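Local coordinates for protein RTX-adhesin (Marinomonas primoryensis, PDB 5IRB) that probably contributes to binding its Antarctic bacterium to ice and diatoms, as a calcium-binding, three-domain part of a very large cell-surface RTX adhesin, at residues A[137-142]-A[166-171]; A[114-119]-A[184-189]. One frame throughout, in Å; residues are numbered along the deposited sequence.

Contact 1. Residues A[137-142]-A[166-171]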
ATOM      1  N   SER A 137      -1.061   6.846   1.171  1.00 27.13           N
ATOM      2  CA  SER A 137      -1.606   6.670  -0.171  1.00 27.42           C
ATOM      3  C   SER A 137      -0.794   5.647  -0.956  1.00 27.72           C
ATOM      4  O   SER A 137       0.292   5.229  -0.543  1.00 28.64           O
ATOM      5  CB  SER A 137      -1.659   8.017  -0.913  1.00 28.35           C
ATOM      6  OG  SER A 137      -0.347   8.485  -1.249  1.00 28.58           O
ATOM      7  N   GLY A 138      -1.329   5.250  -2.099  1.00 28.92           N
ATOM      8  CA  GLY A 138      -0.692   4.230  -2.905  1.00 29.93           C
ATOM      9  C   GLY A 138      -1.519   3.983  -4.138  1.00 30.47           C
ATOM     10  O   GLY A 138      -2.375   4.794  -4.487  1.00 30.12           O
ATOM     11  N   ARG A 139      -1.245   2.868  -4.814  1.00 31.34           N
ATOM     12  CA  ARG A 139      -2.021   2.489  -5.981  1.00 33.01           C
ATOM     13  C   ARG A 139      -2.220   0.979  -5.913  1.00 31.89           C
ATOM     14  O   ARG A 139      -1.520   0.306  -5.175  1.00 30.95           O
ATOM     15  CB  ARG A 139      -1.306   2.929  -7.262  1.00 37.88           C
ATOM     16  CG  ARG A 139      -2.199   2.976  -8.512  1.00 42.84           C
ATOM     17  CD  ARG A 139      -1.344   3.042  -9.768  1.00 47.29           C
ATOM     18  NE  ARG A 139      -2.118   3.026 -11.012  1.00 49.88           N
ATOM     19  CZ  ARG A 139      -2.673   1.935 -11.555  1.00 49.86           C
ATOM     20  NH1 ARG A 139      -2.570   0.760 -10.937  1.00 46.92           N
ATOM     21  NH2 ARG A 139      -3.349   2.014 -12.712  1.00 51.91           N
ATOM     22  N   VAL A 140      -3.172   0.442  -6.668  1.00 29.08           N
ATOM     23  CA  VAL A 140      -3.304  -1.016  -6.778  1.00 28.46           C
ATOM     24  C   VAL A 140      -3.056  -1.409  -8.235  1.00 28.88           C
ATOM     25  O   VAL A 140      -3.102  -0.558  -9.131  1.00 29.06           O
ATOM     26  CB  VAL A 140      -4.676  -1.522  -6.284  1.00 28.24           C
ATOM     27  CG1 VAL A 140      -4.856  -1.232  -4.794  1.00 27.96           C
ATOM     28  CG2 VAL A 140      -5.796  -0.886  -7.064  1.00 28.32           C
ATOM     29  N   GLY A 141      -2.696  -2.665  -8.485  1.00 28.07           N
ATOM     30  CA  GLY A 141      -2.413  -3.059  -9.855  1.00 28.25           C
ATOM     31  C   GLY A 141      -2.949  -4.425 -10.240  1.00 27.90           C
ATOM     32  O   GLY A 141      -3.625  -5.083  -9.448  1.00 27.58           O
ATOM     33  N   LEU A 142      -2.553  -4.870 -11.429  1.00 28.59           N
ATOM     34  CA  LEU A 142      -3.019  -6.106 -12.048  1.00 28.69           C
ATOM     35  C   LEU A 142      -4.550  -6.163 -12.035  1.00 27.93           C
ATOM     36  O   LEU A 142      -5.187  -5.268 -12.587  1.00 27.02           O
ATOM     37  CB  LEU A 142      -2.407  -7.323 -11.352  1.00 29.36           C
ATOM     38  CG  LEU A 142      -0.875  -7.377 -11.501  1.00 30.57           C
ATOM     39  CD1 LEU A 142      -0.321  -8.714 -11.039  1.00 31.46           C
ATOM     40  CD2 LEU A 142      -0.386  -7.050 -12.935  1.00 31.56           C
ATOM     41  N   ASN A 166      -9.106   5.834 -10.804  1.00 33.28           N
ATOM     42  CA  ASN A 166      -7.808   5.666 -11.441  1.00 32.94           C
ATOM     43  C   ASN A 166      -6.891   4.675 -10.717  1.00 31.42           C
ATOM     44  O   ASN A 166      -5.700   4.668 -10.967  1.00 32.11           O
ATOM     45  CB  ASN A 166      -7.121   7.020 -11.579  1.00 33.90           C
ATOM     46  CG  ASN A 166      -6.735   7.606 -10.241  1.00 33.29           C
ATOM     47  OD1 ASN A 166      -6.872   6.957  -9.194  1.00 31.31           O
ATOM     48  ND2 ASN A 166      -6.242   8.831 -10.263  1.00 34.58           N
ATOM     49  N   LYS A 167      -7.448   3.895  -9.791  1.00 31.06           N
ATOM     50  CA  LYS A 167      -6.725   2.844  -9.058  1.00 30.65           C
ATOM     51  C   LYS A 167      -5.752   3.357  -7.989  1.00 29.80           C
ATOM     52  O   LYS A 167      -5.053   2.569  -7.355  1.00 28.36           O
ATOM     53  CB  LYS A 167      -5.983   1.890 -10.007  1.00 31.94           C
ATOM     54  CG  LYS A 167      -6.911   1.100 -10.979  1.00 33.19           C
ATOM     55  CD  LYS A 167      -6.252  -0.243 -11.286  1.00 34.90           C
ATOM     56  CE  LYS A 167      -7.105  -1.140 -12.131  1.00 37.43           C
ATOM     57  NZ  LYS A 167      -6.351  -2.381 -12.453  1.00 38.74           N
ATOM     58  N   THR A 168      -5.726   4.663  -7.756  1.00 30.30           N
ATOM     59  CA  THR A 168      -5.069   5.163  -6.559  1.00 29.99           C
ATOM     60  C   THR A 168      -6.012   5.080  -5.368  1.00 29.96           C
ATOM     61  O   THR A 168      -7.200   4.739  -5.515  1.00 30.60           O
ATOM     62  CB  THR A 168      -4.587   6.612  -6.719  1.00 30.69           C
ATOM     63  OG1 THR A 168      -5.717   7.474  -6.862  1.00 30.62           O
ATOM     64  CG2 THR A 168      -3.667   6.732  -7.942  1.00 31.17           C
ATOM     65  N   TRP A 169      -5.451   5.299  -4.181  1.00 28.74           N
ATOM     66  CA  TRP A 169      -6.220   5.290  -2.951  1.00 28.91           C
ATOM     67  C   TRP A 169      -5.476   6.165  -1.954  1.00 28.95           C
ATOM     68  O   TRP A 169      -4.264   6.284  -2.043  1.00 28.53           O
ATOM     69  CB  TRP A 169      -6.413   3.877  -2.395  1.00 28.30           C
ATOM     70  CG  TRP A 169      -5.157   3.113  -2.167  1.00 27.71           C
ATOM     71  CD1 TRP A 169      -4.551   2.224  -3.030  1.00 27.75           C
ATOM     72  CD2 TRP A 169      -4.317   3.186  -1.022  1.00 28.23           C
ATOM     73  NE1 TRP A 169      -3.395   1.724  -2.472  1.00 27.63           N
ATOM     74  CE2 TRP A 169      -3.214   2.320  -1.225  1.00 27.95           C
ATOM     75  CE3 TRP A 169      -4.373   3.913   0.185  1.00 28.84           C
ATOM     76  CZ2 TRP A 169      -2.187   2.150  -0.294  1.00 28.07           C
ATOM     77  CZ3 TRP A 169      -3.348   3.748   1.123  1.00 28.29           C
ATOM     78  CH2 TRP A 169      -2.278   2.877   0.881  1.00 28.52           C
ATOM     79  N   SER A 170      -6.185   6.761  -1.005  1.00 29.39           N
ATOM     80  CA  SER A 170      -5.493   7.415   0.098  1.00 29.83           C
ATOM     81  C   SER A 170      -6.402   7.460   1.295  1.00 29.84           C
ATOM     82  O   SER A 170      -7.623   7.421   1.160  1.00 30.10           O
ATOM     83  CB  SER A 170      -5.056   8.832  -0.278  1.00 31.35           C
ATOM     84  OG  SER A 170      -6.187   9.650  -0.514  1.00 33.67           O
ATOM     85  N   VAL A 171      -5.801   7.554   2.473  1.00 29.15           N
ATOM     86  CA  VAL A 171      -6.582   7.641   3.694  1.00 29.82           C
ATOM     87  C   VAL A 171      -5.779   8.410   4.757  1.00 30.34           C
ATOM     88  O   VAL A 171      -4.548   8.273   4.852  1.00 28.92           O
ATOM     89  CB  VAL A 171      -6.979   6.232   4.195  1.00 29.60           C
ATOM     90  CG1 VAL A 171      -5.767   5.415   4.560  1.00 28.73           C
ATOM     91  CG2 VAL A 171      -7.941   6.321   5.361  1.00 31.19           C
TER
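W169 lays its indole against the backbone of S137 and G138, where two antiparallel strands, 133-142 and 168-174, pair in the three-stranded sheet of the middle beta-sandwich domain. The ladder has three backbone bonds: G138 N to W169 O and W169 N to G138 O, both 3.1 Å, make G138 and W169 a hydrogen-bonded pair, and V140 N to K167 O (2.9 Å) extends the pairing to K167, just before strand 168-174 begins. CG of W169 sits between its own N and carbonyl carbon (chi1 55°), which swings the ring back across its neighbour strand: G138 CA lies over the five-membered ring, 4.0 Å from its centroid, a CH-pi contact, and V140 CG1 touches CD1 of the indole at 3.9 Å. On the opposite face from W169, S137, R139, T168 and S170 carry polar side chains. There S137 and S170 meet through their CB atoms, and S137 OG bonds to N117 ND2, just past the end of neighbouring strand 112-116. K167 CB lies under one face of the R139 guanidinium, whose exact placement is doubtful; K167 NZ bonds to A144 O. N166 OD1 closes an Asx turn by accepting from T168 N, and also takes T168 OG1, at 2.7 Å.

Contact 2. Residues A[114-119]-A[184-189]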
ATOM      1  N   ILE A 114      -0.490  -4.201  -4.729  1.00 26.63           N
ATOM      2  CA  ILE A 114      -0.693  -2.918  -4.036  1.00 26.97           C
ATOM      3  C   ILE A 114       0.688  -2.352  -3.700  1.00 28.05           C
ATOM      4  O   ILE A 114       1.610  -3.096  -3.374  1.00 28.33           O
ATOM      5  CB  ILE A 114      -1.577  -3.075  -2.771  1.00 26.53           C
ATOM      6  CG1 ILE A 114      -1.835  -1.722  -2.091  1.00 27.74           C
ATOM      7  CG2 ILE A 114      -0.982  -4.099  -1.823  1.00 26.77           C
ATOM      8  CD1 ILE A 114      -2.989  -1.743  -1.095  1.00 29.00           C
ATOM      9  N   ARG A 115       0.848  -1.048  -3.893  1.00 29.89           N
ATOM     10  CA  ARG A 115       2.030  -0.364  -3.370  1.00 31.73           C
ATOM     11  C   ARG A 115       1.593   0.808  -2.470  1.00 31.07           C
ATOM     12  O   ARG A 115       0.497   1.370  -2.626  1.00 29.93           O
ATOM     13  CB  ARG A 115       2.934   0.129  -4.511  1.00 35.86           C
ATOM     14  CG  ARG A 115       2.311   1.227  -5.360  1.00 39.18           C
ATOM     15  CD  ARG A 115       3.117   1.546  -6.611  1.00 46.09           C
ATOM     16  NE  ARG A 115       2.848   2.902  -7.102  1.00 52.49           N
ATOM     17  CZ  ARG A 115       2.347   3.202  -8.305  1.00 60.22           C
ATOM     18  NH1 ARG A 115       2.151   4.475  -8.637  1.00 65.53           N
ATOM     19  NH2 ARG A 115       2.050   2.244  -9.180  1.00 62.37           N
ATOM     20  N   VAL A 116       2.470   1.164  -1.537  1.00 31.91           N
ATOM     21  CA  VAL A 116       2.270   2.283  -0.624  1.00 32.57           C
ATOM     22  C   VAL A 116       3.402   3.298  -0.797  1.00 35.08           C
ATOM     23  O   VAL A 116       4.581   2.935  -0.775  1.00 35.43           O
ATOM     24  CB  VAL A 116       2.205   1.821   0.837  1.00 32.61           C
ATOM     25  CG1 VAL A 116       1.979   3.013   1.777  1.00 33.35           C
ATOM     26  CG2 VAL A 116       1.095   0.798   1.010  1.00 31.49           C
ATOM     27  N   ASN A 117       3.010   4.550  -1.029  1.00 27.97           N
ATOM     28  CA  ASN A 117       3.929   5.664  -1.183  1.00 30.12           C
ATOM     29  C   ASN A 117       4.671   5.979   0.125  1.00 29.65           C
ATOM     30  O   ASN A 117       4.346   5.443   1.185  1.00 28.27           O
ATOM     31  CB  ASN A 117       3.163   6.915  -1.650  1.00 30.47           C
ATOM     32  CG  ASN A 117       2.468   6.718  -2.991  1.00 31.49           C
ATOM     33  OD1 ASN A 117       3.042   6.179  -3.935  1.00 32.47           O
ATOM     34  ND2 ASN A 117       1.221   7.166  -3.077  1.00 30.93           N
ATOM     35  N   SER A 118       5.622   6.896   0.063  1.00 31.51           N
ATOM     36  CA  SER A 118       6.317   7.286   1.288  1.00 31.93           C
ATOM     37  C   SER A 118       5.362   7.929   2.312  1.00 30.88           C
ATOM     38  O   SER A 118       4.346   8.550   1.954  1.00 28.96           O
ATOM     39  CB  SER A 118       7.493   8.212   0.932  1.00 34.00           C
ATOM     40  OG  SER A 118       7.015   9.476   0.506  1.00 35.81           O
ATOM     41  N   ILE A 119       5.647   7.662   3.592  1.00 31.76           N
ATOM     42  CA  ILE A 119       4.971   8.265   4.753  1.00 30.58           C
ATOM     43  C   ILE A 119       5.476   9.698   4.984  1.00 31.57           C
ATOM     44  O   ILE A 119       6.535   9.890   5.556  1.00 32.01           O
ATOM     45  CB  ILE A 119       5.167   7.404   6.024  1.00 30.47           C
ATOM     46  CG1 ILE A 119       4.749   5.944   5.767  1.00 30.35           C
ATOM     47  CG2 ILE A 119       4.384   7.980   7.211  1.00 31.05           C
ATOM     48  CD1 ILE A 119       3.316   5.740   5.202  1.00 29.54           C
ATOM     49  N   PHE A 184       3.953  -1.705   8.869  1.00 63.46           N
ATOM     50  CA  PHE A 184       2.643  -2.364   8.828  1.00 65.24           C
ATOM     51  C   PHE A 184       2.236  -2.899   7.452  1.00 67.64           C
ATOM     52  O   PHE A 184       2.721  -2.433   6.424  1.00 66.69           O
ATOM     53  CB  PHE A 184       1.588  -1.391   9.352  1.00 61.83           C
ATOM     54  CG  PHE A 184       1.559  -0.090   8.620  1.00 57.89           C
ATOM     55  CD1 PHE A 184       0.861   0.038   7.431  1.00 57.75           C
ATOM     56  CD2 PHE A 184       2.253   1.008   9.120  1.00 56.65           C
ATOM     57  CE1 PHE A 184       0.843   1.236   6.751  1.00 55.77           C
ATOM     58  CE2 PHE A 184       2.239   2.222   8.444  1.00 54.94           C
ATOM     59  CZ  PHE A 184       1.529   2.325   7.249  1.00 53.85           C
ATOM     60  N   GLN A 185       1.359  -3.899   7.445  1.00 72.77           N
ATOM     61  CA  GLN A 185       0.758  -4.390   6.215  1.00 75.99           C
ATOM     62  C   GLN A 185      -0.432  -3.583   5.720  1.00 71.75           C
ATOM     63  O   GLN A 185      -1.223  -3.064   6.516  1.00 69.44           O
ATOM     64  CB  GLN A 185       0.335  -5.840   6.353  1.00 85.47           C
ATOM     65  CG  GLN A 185       1.492  -6.791   6.312  1.00 93.63           C
ATOM     66  CD  GLN A 185       1.198  -7.984   5.421  1.00106.28           C
ATOM     67  OE1 GLN A 185       2.069  -8.440   4.677  1.00115.79           O
ATOM     68  NE2 GLN A 185      -0.039  -8.483   5.471  1.00112.91           N
ATOM     69  N   VAL A 186      -0.458  -3.389   4.402  1.00 31.80           N
ATOM     70  CA  VAL A 186      -1.583  -2.805   3.682  1.00 30.83           C
ATOM     71  C   VAL A 186      -2.121  -3.823   2.677  1.00 31.13           C
ATOM     72  O   VAL A 186      -1.341  -4.428   1.944  1.00 31.69           O
ATOM     73  CB  VAL A 186      -1.166  -1.528   2.948  1.00 30.02           C
ATOM     74  CG1 VAL A 186      -2.347  -0.895   2.269  1.00 29.15           C
ATOM     75  CG2 VAL A 186      -0.577  -0.533   3.961  1.00 29.80           C
ATOM     76  N   SER A 187      -3.439  -4.016   2.639  1.00 32.52           N
ATOM     77  CA  SER A 187      -4.029  -4.994   1.718  1.00 33.40           C
ATOM     78  C   SER A 187      -5.124  -4.433   0.856  1.00 32.99           C
ATOM     79  O   SER A 187      -5.826  -3.494   1.256  1.00 32.21           O
ATOM     80  CB  SER A 187      -4.627  -6.168   2.481  1.00 35.81           C
ATOM     81  OG  SER A 187      -3.649  -6.827   3.243  1.00 38.95           O
ATOM     82  N   VAL A 188      -5.336  -5.099  -0.276  1.00 31.20           N
ATOM     83  CA  VAL A 188      -6.435  -4.784  -1.158  1.00 31.08           C
ATOM     84  C   VAL A 188      -7.168  -6.099  -1.353  1.00 32.10           C
ATOM     85  O   VAL A 188      -6.561  -7.131  -1.620  1.00 32.72           O
ATOM     86  CB  VAL A 188      -5.990  -4.176  -2.533  1.00 31.35           C
ATOM     87  CG1 VAL A 188      -5.013  -5.079  -3.303  1.00 31.51           C
ATOM     88  CG2 VAL A 188      -7.212  -3.898  -3.390  1.00 32.49           C
ATOM     89  N   THR A 189      -8.480  -6.072  -1.182  1.00 33.20           N
ATOM     90  CA  THR A 189      -9.263  -7.262  -1.399  1.00 35.83           C
ATOM     91  C   THR A 189     -10.405  -6.968  -2.369  1.00 35.41           C
ATOM     92  O   THR A 189     -10.868  -5.835  -2.475  1.00 33.90           O
ATOM     93  CB  THR A 189      -9.811  -7.778  -0.066  1.00 38.67           C
ATOM     94  OG1 THR A 189     -10.653  -6.763   0.490  1.00 42.15           O
ATOM     95  CG2 THR A 189      -8.669  -8.021   0.920  1.00 38.58           C
TER
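I114 and V186 meet at about a right angle, the ethyl arm of the isoleucine reaching across the valine with CD1 3.5 Å from V186 CG1. They lie in facing sheets of the middle beta-sandwich domain, I114 on strand 112-116 and V186 on strand 183-191, whose segment axes approach to 7.5 Å. With CG1 anti to the backbone N (chi1 -177°) and the chain extended beyond it (chi2 164°), I114 sends its terminal methyl over the opposing backbone, where CD1 also lies 3.9 Å from S187 C. Nearer its root the same residue meets V188, whose CG1 is 4.0 Å from I114 CB. Two residues on, V116 approaches V186 at a slant, CG2 against CG2 at 3.6 Å, so the two methyls of V186 are divided between neighbours: CG1 is nearest I114 and CG2 is nearest V116. Past the strand end, I119 turns inward and its CD1 comes loosely to F184 CZ, 4.4 Å away. W169 from strand 168-174 packs on I114, V116 and V186, and V140 touches I114 and V188, so W169 and V140, from the three-stranded sheet, join the same apolar layer. The side chains that meet one another across these segments do so through carbon atoms alone, which implies that dispersion and the exclusion of water hold the two sheets together here, rather than directional bonds.

From the N terminus, strand 112-116 enters the middle domain first and supplies the first half of contact 2; the chain then passes a calcium-binding loop and forms strand 133-142, the first half of contact 1. After the hairpin of strands 149-154 and 157-162 in the other sheet, 166-171 returns and closes contact 1. Helix 175-180 then leads to 184-189, which closes contact 2, so contact 1 is nested inside it. Contact 1 joins strands within one sheet, while contact 2 joins that sheet to the facing one. Their first strands, 133-142 and 112-116, are neighbours in that sheet: R115 N bonds to R139 O at 3.0 Å, which couples the two directly.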